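Local structure of N-acetyltransferase (Staphylococcus aureus subsp. aureus, 4M85) at residues Tyr53-Leu61 and Ile73-Tyr84. The protein probably transfers an acetyl group from acetyl-coenzyme A to an amine-bearing acceptor, in the manner of the GNAT family. Residues are numbered along the deposited sequence; the frame is centred on the assembly and turned at random.
Sequences YRTFYQHIL and IISYSGENELKY
With CG of Arg-54 trans to its carbonyl carbon (chi1 -77°) and the chain extended on to NE, the guanidinium reaches Glu-81, whose own CG stands trans to its backbone N (chi1 -176°). NH1 and NH2 close end-on upon a single carboxylate oxygen, Glu-81 OE2, NH1 at 3.0 Å. They meet it on its anti side but tilted out of the carboxylate plane, through bent bonds, with the two flat groups 83° apart. NH1 also donates to Tyr-76 OH at 3.0 Å, while CG of Arg-54 packs against the phenol end of that ring. The network runs on outside: Glu-85 pairs with NE of Arg-54, Glu-117 bonds the Tyr-76 hydroxyl, and the backbone N atoms of Glu-108 and Ala-109 hold the Glu-81 carboxylate.

His-59 packs between the loop and the strand. Its ND1 donates to Arg-54 O at 2.8 Å, nearly straight and in the imidazole plane. CB of Tyr-76 sits over the centre of one imidazole face, a CH-pi contact, and CB of Phe-56 covers the other. The CE1 edge points into the face of Tyr-84, a T-shaped pair with centroids 4.7 Å apart.

Beyond it the antiparallel hairpin of strands 60-65 and 68-77 begins: Ser-75 N donates to His-59 O at 3.0 Å, and Leu-61 and Ile-73 exchange two backbone bonds. Ile-60 and Ile-74 lie side by side, facing helix 13-26.

The ND1 bond fixes the rotation of the imidazole; the buried Arg-54, faced by Glu-81 and Glu-85, is probably charged, tying the loop before one strand to the helix after the other.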
# COMPACT_ATOMS: atom_id res chain seq x y z
N TYR A 53 2.20 4.47 10.89
CA TYR A 53 1.69 5.10 9.71
C TYR A 53 0.96 4.00 8.91
O TYR A 53 1.03 2.82 9.26
CB TYR A 53 2.84 5.77 8.90
CG TYR A 53 2.32 6.48 7.70
CD1 TYR A 53 1.40 7.49 7.83
CD2 TYR A 53 2.70 6.10 6.42
CE1 TYR A 53 0.87 8.11 6.72
CE2 TYR A 53 2.18 6.72 5.30
CZ TYR A 53 1.25 7.73 5.46
OH TYR A 53 0.67 8.36 4.37
N ARG A 54 0.20 4.40 7.90
CA ARG A 54 -0.41 3.46 6.94
C ARG A 54 0.54 2.32 6.55
O ARG A 54 0.18 1.11 6.59
CB ARG A 54 -0.78 4.22 5.66
CG ARG A 54 -2.03 5.07 5.73
CD ARG A 54 -2.10 5.94 4.50
NE ARG A 54 -3.12 6.98 4.56
CZ ARG A 54 -4.38 6.86 4.12
NH1 ARG A 54 -4.82 5.73 3.57
NH2 ARG A 54 -5.19 7.90 4.19
N THR A 55 1.77 2.70 6.19
CA THR A 55 2.79 1.75 5.75
C THR A 55 3.62 1.11 6.88
O THR A 55 4.70 0.59 6.62
CB THR A 55 3.73 2.40 4.71
OG1 THR A 55 4.30 3.57 5.27
CG2 THR A 55 2.96 2.82 3.49
N PHE A 56 3.12 1.10 8.12
CA PHE A 56 3.82 0.37 9.18
C PHE A 56 4.11 -1.05 8.73
O PHE A 56 3.28 -1.66 8.07
CB PHE A 56 3.04 0.30 10.50
CG PHE A 56 3.91 0.19 11.73
CD1 PHE A 56 3.55 -0.62 12.81
CD2 PHE A 56 5.09 0.97 11.85
CE1 PHE A 56 4.35 -0.68 13.97
CE2 PHE A 56 5.88 0.90 12.97
CZ PHE A 56 5.52 0.08 14.04
N TYR A 57 5.27 -1.58 9.11
CA TYR A 57 5.65 -2.95 8.73
C TYR A 57 4.69 -3.98 9.29
O TYR A 57 4.57 -5.08 8.74
CB TYR A 57 7.11 -3.29 9.13
CG TYR A 57 7.34 -3.52 10.60
CD1 TYR A 57 7.66 -2.47 11.44
CD2 TYR A 57 7.24 -4.79 11.16
CE1 TYR A 57 7.86 -2.66 12.79
CE2 TYR A 57 7.42 -4.99 12.51
CZ TYR A 57 7.73 -3.92 13.32
OH TYR A 57 7.92 -4.10 14.67
N GLN A 58 3.97 -3.61 10.36
CA GLN A 58 2.96 -4.48 10.95
C GLN A 58 1.72 -4.55 10.07
O GLN A 58 0.84 -5.32 10.37
CB GLN A 58 2.51 -3.96 12.32
CG GLN A 58 3.58 -4.02 13.39
CD GLN A 58 3.03 -3.65 14.76
OE1 GLN A 58 2.30 -2.67 14.91
NE2 GLN A 58 3.39 -4.45 15.77
N HIS A 59 1.62 -3.73 9.03
CA HIS A 59 0.48 -3.77 8.14
C HIS A 59 0.85 -4.46 6.83
O HIS A 59 0.04 -4.44 5.90
CB HIS A 59 -0.02 -2.35 7.80
CG HIS A 59 -0.50 -1.58 8.99
ND1 HIS A 59 -0.66 -0.21 8.97
CD2 HIS A 59 -0.79 -1.98 10.25
CE1 HIS A 59 -1.10 0.18 10.15
NE2 HIS A 59 -1.16 -0.86 10.95
N ILE A 60 2.06 -5.03 6.75
CA ILE A 60 2.61 -5.45 5.46
C ILE A 60 3.01 -6.91 5.46
O ILE A 60 3.69 -7.38 6.39
CB ILE A 60 3.81 -4.56 5.06
CG1 ILE A 60 3.37 -3.08 5.01
CG2 ILE A 60 4.41 -5.04 3.72
CD1 ILE A 60 4.45 -2.08 4.64
N LEU A 61 2.58 -7.63 4.41
CA LEU A 61 3.15 -8.93 4.03
C LEU A 61 4.04 -8.75 2.81
O LEU A 61 3.71 -8.01 1.88
CB LEU A 61 2.09 -9.99 3.71
CG LEU A 61 1.01 -10.28 4.75
CD1 LEU A 61 0.09 -11.32 4.17
CD2 LEU A 61 1.60 -10.79 6.06
N ILE A 73 2.16 -6.29 0.08
CA ILE A 73 0.75 -5.95 0.18
C ILE A 73 0.50 -5.25 1.53
O ILE A 73 0.98 -5.70 2.55
CB ILE A 73 -0.16 -7.19 0.01
CG1 ILE A 73 -1.62 -6.74 -0.03
CG2 ILE A 73 0.05 -8.24 1.10
CD1 ILE A 73 -2.55 -7.71 -0.73
N ILE A 74 -0.24 -4.13 1.50
CA ILE A 74 -0.36 -3.24 2.69
C ILE A 74 -1.84 -3.09 3.00
O ILE A 74 -2.60 -2.71 2.14
CB ILE A 74 0.22 -1.82 2.41
CG1 ILE A 74 1.62 -1.94 1.82
CG2 ILE A 74 0.23 -0.97 3.69
CD1 ILE A 74 2.31 -0.62 1.50
N SER A 75 -2.22 -3.43 4.24
CA SER A 75 -3.61 -3.42 4.66
C SER A 75 -3.74 -3.13 6.16
O SER A 75 -2.84 -3.43 6.92
CB SER A 75 -4.25 -4.76 4.36
OG SER A 75 -3.68 -5.80 5.14
N TYR A 76 -4.88 -2.57 6.55
CA TYR A 76 -5.16 -2.13 7.94
C TYR A 76 -6.65 -1.76 8.05
O TYR A 76 -7.32 -1.57 7.02
CB TYR A 76 -4.27 -0.93 8.31
CG TYR A 76 -4.20 0.10 7.21
CD1 TYR A 76 -3.10 0.17 6.38
CD2 TYR A 76 -5.24 0.97 6.98
CE1 TYR A 76 -3.04 1.07 5.33
CE2 TYR A 76 -5.19 1.89 5.95
CZ TYR A 76 -4.09 1.93 5.12
OH TYR A 76 -4.06 2.85 4.10
N SER A 77 -7.17 -1.62 9.28
CA SER A 77 -8.61 -1.35 9.43
C SER A 77 -8.98 -0.01 8.87
O SER A 77 -8.29 0.98 9.10
CB SER A 77 -9.08 -1.44 10.90
OG SER A 77 -8.26 -0.65 11.72
N GLY A 78 -10.10 0.03 8.15
CA GLY A 78 -10.64 1.28 7.66
C GLY A 78 -11.03 2.25 8.78
O GLY A 78 -10.93 3.47 8.63
N GLU A 79 -11.42 1.72 9.93
CA GLU A 79 -11.87 2.60 11.00
C GLU A 79 -10.72 3.39 11.61
O GLU A 79 -10.92 4.50 12.06
CB GLU A 79 -12.69 1.86 12.05
CG GLU A 79 -11.97 0.87 12.93
CD GLU A 79 -12.88 0.35 14.04
OE1 GLU A 79 -13.95 0.97 14.25
OE2 GLU A 79 -12.53 -0.66 14.69
N ASN A 80 -9.50 2.86 11.56
CA ASN A 80 -8.34 3.60 12.05
C ASN A 80 -7.52 4.31 10.95
O ASN A 80 -6.42 4.78 11.22
CB ASN A 80 -7.47 2.66 12.86
CG ASN A 80 -8.07 2.30 14.22
OD1 ASN A 80 -8.94 2.99 14.74
ND2 ASN A 80 -7.61 1.21 14.80
N GLU A 81 -8.06 4.41 9.74
CA GLU A 81 -7.30 4.90 8.58
C GLU A 81 -6.67 6.28 8.81
O GLU A 81 -5.48 6.47 8.60
CB GLU A 81 -8.18 5.00 7.32
CG GLU A 81 -7.41 5.41 6.08
CD GLU A 81 -8.28 5.62 4.84
OE1 GLU A 81 -9.48 5.26 4.83
OE2 GLU A 81 -7.75 6.16 3.85
N LEU A 82 -7.51 7.25 9.20
CA LEU A 82 -7.04 8.62 9.40
C LEU A 82 -6.11 8.72 10.63
O LEU A 82 -5.25 9.58 10.66
CB LEU A 82 -8.24 9.58 9.50
CG LEU A 82 -9.08 9.76 8.24
CD1 LEU A 82 -10.01 10.96 8.39
CD2 LEU A 82 -8.22 9.94 7.00
N LYS A 83 -6.25 7.82 11.61
CA LYS A 83 -5.31 7.79 12.73
C LYS A 83 -3.92 7.32 12.29
O LYS A 83 -2.89 7.86 12.71
CB LYS A 83 -5.82 6.89 13.84
CG LYS A 83 -4.91 6.90 15.05
CD LYS A 83 -5.38 5.90 16.10
CE LYS A 83 -4.56 4.63 16.08
NZ LYS A 83 -5.36 3.44 16.50
N TYR A 84 -3.89 6.30 11.43
CA TYR A 84 -2.63 5.88 10.81
C TYR A 84 -1.96 7.02 10.02
O TYR A 84 -0.75 7.27 10.14
CB TYR A 84 -2.85 4.63 9.94
CG TYR A 84 -3.37 3.43 10.70
CD1 TYR A 84 -2.92 3.14 11.97
CD2 TYR A 84 -4.33 2.59 10.14
CE1 TYR A 84 -3.39 2.04 12.67
CE2 TYR A 84 -4.81 1.49 10.82
CZ TYR A 84 -4.34 1.22 12.08
OH TYR A 84 -4.82 0.13 12.79
O HOH W 1 -1.16 -6.67 4.53